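Local coordinates for protein Fc fragment of IgE receptor II (Bos taurus, PDB 6PWS) that probably acts as a low-affinity IgE receptor (CD23) and binds mannose-type sugars through a calcium-dependent C-type carbohydrate-recognition domain, at residues G68-D73 with E77-D82; C105-M108 with W114-A117; E11-F16 with C20-E25. All blocks are in the same frame, centred on the assembly; numbering follows the deposited sequence. Where two conformers were deposited one is given.

Interaction 1 of 3, residues G68-D73 with E77-D82; sequences GLRDLD and EFIWMD. With CA (calcium ion), chain C.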
# COMPACT_ATOMS: atom_id res chain seq x y z
N GLY A 68 -2.50 0.82 -0.45
CA GLY A 68 -3.86 1.03 -0.88
C GLY A 68 -4.85 1.30 0.24
O GLY A 68 -5.88 0.63 0.36
N LEU A 69 -4.57 2.32 1.05
CA LEU A 69 -5.35 2.65 2.24
C LEU A 69 -5.47 4.17 2.31
O LEU A 69 -4.46 4.87 2.13
CB LEU A 69 -4.66 2.07 3.49
CG LEU A 69 -5.43 2.15 4.81
CD1 LEU A 69 -6.71 1.33 4.76
CD2 LEU A 69 -4.52 1.68 5.95
N ARG A 70 -6.68 4.69 2.54
CA ARG A 70 -6.92 6.13 2.52
C ARG A 70 -8.16 6.44 3.33
O ARG A 70 -9.05 5.60 3.48
CB ARG A 70 -7.06 6.65 1.08
CG ARG A 70 -8.40 6.39 0.37
CD ARG A 70 -8.71 4.91 0.06
NE ARG A 70 -9.98 4.81 -0.67
CZ ARG A 70 -10.55 3.69 -1.12
NH1 ARG A 70 -9.94 2.52 -0.93
NH2 ARG A 70 -11.72 3.73 -1.75
N ASP A 71 -8.24 7.69 3.83
CA ASP A 71 -9.44 8.22 4.48
C ASP A 71 -9.91 9.51 3.81
O ASP A 71 -10.45 10.40 4.47
CB ASP A 71 -9.31 8.39 6.00
CG ASP A 71 -8.41 9.54 6.44
OD1 ASP A 71 -7.51 9.96 5.69
OD2 ASP A 71 -8.59 10.01 7.59
N LEU A 72 -9.73 9.60 2.50
CA LEU A 72 -10.17 10.77 1.74
C LEU A 72 -11.67 11.05 1.87
O LEU A 72 -12.08 12.22 1.97
CB LEU A 72 -9.81 10.59 0.27
CG LEU A 72 -8.34 10.86 -0.06
CD1 LEU A 72 -7.93 10.20 -1.37
CD2 LEU A 72 -8.10 12.36 -0.11
N ASP A 73 -12.52 10.03 1.81
CA ASP A 73 -13.96 10.29 1.69
C ASP A 73 -14.58 10.75 3.00
O ASP A 73 -15.38 11.69 3.02
CB ASP A 73 -14.68 9.06 1.15
CG ASP A 73 -14.40 8.80 -0.31
OD1 ASP A 73 -13.91 9.72 -1.01
OD2 ASP A 73 -14.65 7.66 -0.76
N GLU A 77 -12.12 7.42 8.51
CA GLU A 77 -12.70 6.17 8.03
C GLU A 77 -11.78 5.67 6.92
O GLU A 77 -11.84 6.15 5.79
CB GLU A 77 -14.13 6.37 7.54
CG GLU A 77 -15.10 6.68 8.67
CD GLU A 77 -16.57 6.59 8.28
OE1 GLU A 77 -16.88 6.26 7.11
OE2 GLU A 77 -17.43 6.86 9.15
N PHE A 78 -10.92 4.71 7.25
CA PHE A 78 -10.00 4.17 6.27
C PHE A 78 -10.67 3.08 5.44
O PHE A 78 -11.52 2.32 5.94
CB PHE A 78 -8.70 3.69 6.94
CG PHE A 78 -7.84 4.83 7.38
CD1 PHE A 78 -7.99 5.38 8.65
CD2 PHE A 78 -6.97 5.44 6.49
CE1 PHE A 78 -7.25 6.49 9.02
CE2 PHE A 78 -6.24 6.54 6.85
CZ PHE A 78 -6.38 7.07 8.12
N ILE A 79 -10.32 3.04 4.16
CA ILE A 79 -10.87 2.09 3.20
C ILE A 79 -9.69 1.46 2.45
O ILE A 79 -8.81 2.18 1.97
CB ILE A 79 -11.80 2.78 2.18
CG1 ILE A 79 -12.88 3.61 2.87
CG2 ILE A 79 -12.45 1.75 1.25
CD1 ILE A 79 -13.78 4.37 1.90
N TRP A 80 -9.71 0.13 2.33
CA TRP A 80 -8.74 -0.59 1.53
C TRP A 80 -9.14 -0.60 0.05
O TRP A 80 -10.33 -0.65 -0.30
CB TRP A 80 -8.65 -2.06 1.97
CG TRP A 80 -7.90 -2.29 3.24
CD1 TRP A 80 -8.41 -2.76 4.43
CD2 TRP A 80 -6.50 -2.10 3.45
NE1 TRP A 80 -7.41 -2.85 5.37
CE2 TRP A 80 -6.22 -2.45 4.79
CE3 TRP A 80 -5.45 -1.65 2.64
CZ2 TRP A 80 -4.94 -2.36 5.34
CZ3 TRP A 80 -4.18 -1.55 3.19
CH2 TRP A 80 -3.93 -1.90 4.52
N MET A 81 -8.13 -0.68 -0.82
CA MET A 81 -8.37 -0.89 -2.25
C MET A 81 -9.18 -2.16 -2.52
O MET A 81 -9.97 -2.19 -3.47
CB MET A 81 -7.03 -0.94 -3.00
CG MET A 81 -6.75 0.24 -3.91
SD MET A 81 -6.67 1.81 -3.05
CE MET A 81 -6.70 2.89 -4.49
N ASP A 82 -8.99 -3.22 -1.73
CA ASP A 82 -9.73 -4.46 -1.94
C ASP A 82 -11.10 -4.47 -1.26
O ASP A 82 -11.84 -5.46 -1.37
CB ASP A 82 -8.90 -5.70 -1.56
CG ASP A 82 -8.65 -5.87 -0.07
OD1 ASP A 82 -9.13 -5.05 0.75
OD2 ASP A 82 -7.94 -6.84 0.27
CA CA C . -6.92 11.82 7.39
O HOH W 1 -5.76 10.52 8.99
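D71 has CG between its backbone N and carbonyl carbon (chi1 72°), while F78 has CG anti to its carbonyl carbon (chi1 -73°). These torsions lay the two side chains alongside each other, pointing the same way. Both flank a short antiparallel beta hairpin of the C-type lectin fold, strands 69-70 and 79-80. D71 CB sits over the centre of the F78 ring, 3.7 Å from its centroid. The carboxylate is stacked on the ring, planes 7° apart. Its two oxygens together grip a calcium ion, D71 OD1 at 2.6 Å and D71 OD2 at 2.5 Å. E75, D98, E103, N104 and a water share this metal, and G76 N donates to D71 OD2.

The hairpin backbone is pinned by I79 N to R70 O and by M81 N to G68 O, both 2.9 Å. The return bond from R70 N to I79 O is weak. On the face of L69 and W80, L69 CD1 lies over the six-membered ring of W80, 3.7 Å from its centroid. On the other face I79 CG2 lies over the R70 guanidinium, toward its rim, and R70 NH1 gives I79 O a second weak hydrogen bond, 3.1 Å long.

Interaction 2 of 3, residues C105-M108 with W114-A117; sequences CVMM and WNDA. With CA (calcium ion), chain B; MMA (methyl alpha-D-mannopyranoside), chain D.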
# COMPACT_ATOMS: atom_id res chain seq x y z
N CYS A 105 -3.77 9.74 2.91
CA CYS A 105 -3.26 8.62 2.11
C CYS A 105 -2.18 7.92 2.92
O CYS A 105 -1.33 8.58 3.52
CB CYS A 105 -2.68 9.14 0.80
SG CYS A 105 -3.94 9.86 -0.31
N VAL A 106 -2.18 6.59 2.92
CA VAL A 106 -1.27 5.84 3.80
C VAL A 106 -0.07 5.30 3.03
O VAL A 106 -0.19 4.80 1.90
CB VAL A 106 -2.02 4.73 4.55
CG1 VAL A 106 -1.09 3.99 5.51
CG2 VAL A 106 -3.20 5.31 5.32
N MET A 107 1.09 5.41 3.68
CA MET A 107 2.35 4.89 3.20
C MET A 107 2.95 3.94 4.24
O MET A 107 2.62 4.01 5.43
CB MET A 107 3.36 6.03 2.97
CG MET A 107 3.79 6.73 4.27
SD MET A 107 4.86 8.16 4.05
CE MET A 107 6.36 7.36 3.49
N MET A 108 3.84 3.07 3.77
CA MET A 108 4.79 2.38 4.63
C MET A 108 6.04 3.25 4.75
O MET A 108 6.58 3.73 3.74
CB MET A 108 5.21 1.03 4.08
CG MET A 108 4.20 -0.07 4.26
SD MET A 108 4.83 -1.71 3.77
CE MET A 108 4.88 -1.55 1.98
N TRP A 114 3.15 1.81 9.20
CA TRP A 114 2.28 2.67 8.41
C TRP A 114 2.22 4.08 8.98
O TRP A 114 2.20 4.30 10.19
CB TRP A 114 0.86 2.12 8.35
CG TRP A 114 0.71 0.70 7.88
CD1 TRP A 114 1.64 -0.12 7.31
CD2 TRP A 114 -0.50 -0.06 7.96
NE1 TRP A 114 1.08 -1.35 7.02
CE2 TRP A 114 -0.23 -1.33 7.42
CE3 TRP A 114 -1.79 0.22 8.44
CZ2 TRP A 114 -1.19 -2.34 7.39
CZ3 TRP A 114 -2.74 -0.78 8.39
CH2 TRP A 114 -2.44 -2.05 7.87
N ASN A 115 2.13 5.05 8.06
CA ASN A 115 1.98 6.46 8.40
C ASN A 115 0.98 7.08 7.43
O ASN A 115 1.10 6.88 6.22
CB ASN A 115 3.33 7.18 8.26
CG ASN A 115 3.19 8.67 8.43
OD1 ASN A 115 2.52 9.12 9.37
ND2 ASN A 115 3.79 9.43 7.54
N ASP A 116 0.01 7.84 7.94
CA ASP A 116 -0.77 8.71 7.06
C ASP A 116 0.08 9.90 6.63
O ASP A 116 0.81 10.49 7.43
CB ASP A 116 -2.12 9.13 7.68
CG ASP A 116 -2.02 9.92 8.98
OD1 ASP A 116 -0.98 9.84 9.67
OD2 ASP A 116 -3.03 10.57 9.31
N ALA A 117 -0.00 10.22 5.34
CA ALA A 117 0.82 11.27 4.74
C ALA A 117 -0.03 12.17 3.86
O ALA A 117 -1.16 11.85 3.47
CB ALA A 117 1.95 10.64 3.92
CA CA B . 1.07 11.03 9.83
C1 MMA D . 5.75 14.43 9.67
C2 MMA D . 4.91 13.60 8.71
C3 MMA D . 3.73 13.10 9.45
C4 MMA D . 4.12 12.24 10.62
C5 MMA D . 5.07 12.99 11.55
C6 MMA D . 5.62 12.05 12.58
C7 MMA D . 5.46 16.30 11.10
O1 MMA D . 4.95 15.46 10.09
O2 MMA D . 5.65 12.48 8.19
O3 MMA D . 2.91 12.28 8.58
O4 MMA D . 2.92 11.85 11.28
O5 MMA D . 6.20 13.59 10.82
O6 MMA D . 6.51 12.76 13.41
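Backbone bonds between M107 and N115 and between C105 and A117 join strands 105-108 and 114-117 as an antiparallel hairpin. M107 N to N115 O is almost straight, 2.9 Å long with 177° at the hydrogen. N115 N returns to M107 O, also at 2.9 Å. A117 N reaches C105 O at 2.8 Å, but the opposite bond from C105 N to A117 O is weak. V106-D116 and M108-W114 are the non-hydrogen-bonded pairs.

Apolar contacts come next. V106 CG1 touches W114 CB at 3.9 Å, and M108 CG meets W114 CD1 at 4.0 Å; both approach the indole obliquely. W114 NE1 is hydrogen-bonded to Q53 OE1, so the buried ring keeps a polar partner, and W91 meets it edge-to-face. On the other face of the hairpin M107, which has two conformers, runs beside N115 in one of them. C105 is tied to C119 by a disulfide.

Metal bonds form the third group. W114, N115 and D116 make up the WND motif of C-type lectins. D116 has CG between its backbone N and carbonyl carbon (chi1 61°), which lets it grip one calcium ion twice, through D116 O and D116 OD1. The side chain of N115 is another ligand, joined by E95, N97 and E103. D98 N holds D116 OD2. Methyl alpha-D-mannopyranoside adds its O3 and O4, each 2.5 Å from the calcium.

Two neighbouring sugar hydroxyls thus complete the metal shell. Binding at this site therefore rests directly on calcium, and the hairpin supplies two of the five residues that hold it, N115 and D116.

Interaction 3 of 3, residues E11-F16 with C20-E25; sequences EAWIYF and CYYFGE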
# COMPACT_ATOMS: atom_id res chain seq x y z
N GLU A 11 4.50 -11.41 -15.38
CA GLU A 11 5.93 -11.14 -15.42
C GLU A 11 6.24 -9.89 -14.60
O GLU A 11 5.52 -8.89 -14.66
CB GLU A 11 6.36 -10.92 -16.88
CG GLU A 11 7.86 -10.78 -17.06
CD GLU A 11 8.24 -10.57 -18.51
OE1 GLU A 11 7.37 -10.73 -19.39
OE2 GLU A 11 9.42 -10.25 -18.76
N ALA A 12 7.30 -9.97 -13.80
CA ALA A 12 7.83 -8.91 -12.96
C ALA A 12 7.13 -8.83 -11.59
O ALA A 12 7.61 -8.11 -10.72
CB ALA A 12 7.83 -7.52 -13.62
N TRP A 13 6.04 -9.56 -11.38
CA TRP A 13 5.35 -9.60 -10.09
C TRP A 13 5.88 -10.76 -9.24
O TRP A 13 6.48 -11.70 -9.76
CB TRP A 13 3.85 -9.76 -10.32
CG TRP A 13 3.16 -8.60 -10.98
CD1 TRP A 13 3.38 -8.12 -12.23
CD2 TRP A 13 2.11 -7.81 -10.43
NE1 TRP A 13 2.54 -7.07 -12.50
CE2 TRP A 13 1.75 -6.85 -11.40
CE3 TRP A 13 1.44 -7.80 -9.19
CZ2 TRP A 13 0.75 -5.90 -11.17
CZ3 TRP A 13 0.46 -6.86 -8.97
CH2 TRP A 13 0.12 -5.93 -9.95
N ILE A 14 5.62 -10.68 -7.94
CA ILE A 14 6.18 -11.60 -6.94
C ILE A 14 5.04 -12.29 -6.21
O ILE A 14 4.13 -11.62 -5.69
CB ILE A 14 7.06 -10.82 -5.93
CG1 ILE A 14 8.13 -9.98 -6.65
CG2 ILE A 14 7.69 -11.78 -4.93
CD1 ILE A 14 9.14 -10.78 -7.46
N TYR A 15 5.10 -13.62 -6.13
CA TYR A 15 4.04 -14.41 -5.51
C TYR A 15 4.22 -14.54 -4.00
O TYR A 15 5.31 -14.82 -3.50
CB TYR A 15 4.02 -15.83 -6.12
CG TYR A 15 3.04 -16.70 -5.37
CD1 TYR A 15 1.68 -16.55 -5.56
CD2 TYR A 15 3.47 -17.62 -4.42
CE1 TYR A 15 0.77 -17.29 -4.84
CE2 TYR A 15 2.56 -18.37 -3.70
CZ TYR A 15 1.21 -18.20 -3.92
OH TYR A 15 0.29 -18.92 -3.21
N PHE A 16 3.11 -14.38 -3.26
CA PHE A 16 3.08 -14.71 -1.84
C PHE A 16 1.65 -15.02 -1.43
O PHE A 16 0.76 -14.19 -1.63
CB PHE A 16 3.63 -13.58 -0.97
CG PHE A 16 3.59 -13.88 0.50
CD1 PHE A 16 4.57 -14.68 1.08
CD2 PHE A 16 2.59 -13.38 1.31
CE1 PHE A 16 4.54 -14.97 2.43
CE2 PHE A 16 2.55 -13.67 2.66
CZ PHE A 16 3.53 -14.47 3.22
N CYS A 20 -0.21 -11.74 -5.75
CA CYS A 20 0.94 -11.28 -6.50
C CYS A 20 1.17 -9.82 -6.17
O CYS A 20 0.20 -9.06 -6.03
CB CYS A 20 0.67 -11.40 -8.00
SG CYS A 20 0.29 -13.08 -8.53
N TYR A 21 2.44 -9.43 -6.09
CA TYR A 21 2.82 -8.10 -5.63
C TYR A 21 3.78 -7.45 -6.62
O TYR A 21 4.68 -8.11 -7.16
CB TYR A 21 3.45 -8.18 -4.23
CG TYR A 21 2.51 -8.78 -3.21
CD1 TYR A 21 2.40 -10.16 -3.07
CD2 TYR A 21 1.71 -7.98 -2.40
CE1 TYR A 21 1.53 -10.72 -2.15
CE2 TYR A 21 0.84 -8.54 -1.47
CZ TYR A 21 0.76 -9.91 -1.34
OH TYR A 21 -0.08 -10.51 -0.42
N TYR A 22 3.60 -6.15 -6.81
CA TYR A 22 4.43 -5.35 -7.71
C TYR A 22 5.10 -4.27 -6.88
O TYR A 22 4.41 -3.45 -6.25
CB TYR A 22 3.58 -4.71 -8.80
CG TYR A 22 4.41 -4.13 -9.91
CD1 TYR A 22 4.80 -2.80 -9.92
CD2 TYR A 22 4.82 -4.93 -10.96
CE1 TYR A 22 5.57 -2.29 -10.96
CE2 TYR A 22 5.57 -4.44 -12.00
CZ TYR A 22 5.95 -3.13 -12.00
OH TYR A 22 6.71 -2.67 -13.05
N PHE A 23 6.42 -4.27 -6.86
CA PHE A 23 7.20 -3.28 -6.11
C PHE A 23 7.59 -2.16 -7.06
O PHE A 23 8.66 -2.17 -7.68
CB PHE A 23 8.40 -3.93 -5.42
CG PHE A 23 7.99 -4.92 -4.36
CD1 PHE A 23 7.78 -4.49 -3.06
CD2 PHE A 23 7.76 -6.25 -4.68
CE1 PHE A 23 7.35 -5.38 -2.09
CE2 PHE A 23 7.34 -7.14 -3.70
CZ PHE A 23 7.14 -6.71 -2.41
N GLY A 24 6.67 -1.20 -7.20
CA GLY A 24 6.88 -0.10 -8.11
C GLY A 24 7.90 0.90 -7.59
O GLY A 24 8.03 1.12 -6.38
N GLU A 25 8.61 1.52 -8.52
CA GLU A 25 9.64 2.49 -8.20
C GLU A 25 9.49 3.66 -9.15
O GLU A 25 9.20 3.48 -10.34
CB GLU A 25 11.03 1.86 -8.33
CG GLU A 25 12.13 2.58 -7.57
CD GLU A 25 12.62 3.85 -8.22
OE1 GLU A 25 12.75 3.88 -9.47
OE2 GLU A 25 12.89 4.82 -7.47
O HOH W 2 7.61 -5.71 -9.18
O HOH W 3 -1.21 -12.84 0.64
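I14 and Y21 form an antiparallel hydrogen-bonded pair, with I14 N to Y21 O and Y21 N to I14 O both at 2.8 Å, while the axes of strands 14-16 and 20-25 run 137° apart. This N-terminal hairpin, stapled to the preceding chain by the C20-C9 disulfide, is consistent with the long form of the C-type lectin domain.

W13 carries most of the side-chain contact with Y22. Y22 CB stands over the six-membered ring of W13, 3.6 Å from its centroid and nearly on the ring normal. Y22 has CG anti to its backbone N (chi1 -167°), which brings CD2 over the same face, 3.5 Å from W13 NE1. The two side chains cross at about a right angle, and their ring planes meet obliquely. C20 O lies at the edge of the indole, 3.6 Å from W13 CE3.

At the other end F16 CB packs on Y21 CE1 at 3.7 Å. The carbonyl oxygens of I14 and F16 lie in the plane of the Y21 ring, at its edge. One water donates to Y21 OH at 2.8 Å and reaches F16 O by a longer bond. A second water bridges A12 O and F23 N. E52 OE2 is hydrogen-bonded to Y21 OH.

Strand 123-131 pairs with strand 19-25 and packs under W13 and Y22, while helix 50-59 meets I14, F16, Y21 and F23 through F55.

How the interactions relate
Interactions 1 and 2 touch each other. Their hairpins meet through L69 O and V106 N, probably hydrogen-bonded, and through packing of W80 on W114 and F78 on V106. Each holds a different calcium, and interaction 2 alone reaches the sugar. Interaction 2 is buried, whereas interactions 1 and 3 are partly exposed. Interaction 3 lies on the opposite side of the chain's centre, about 20 Å from interaction 2 between centres, and holds no metal. It rests on aromatic packing and two bridging waters, and like interaction 2 it carries a disulfide cysteine. Its strands belong to the same mixed sheet as those of interaction 2, while interaction 1 forms a separate two-stranded sheet.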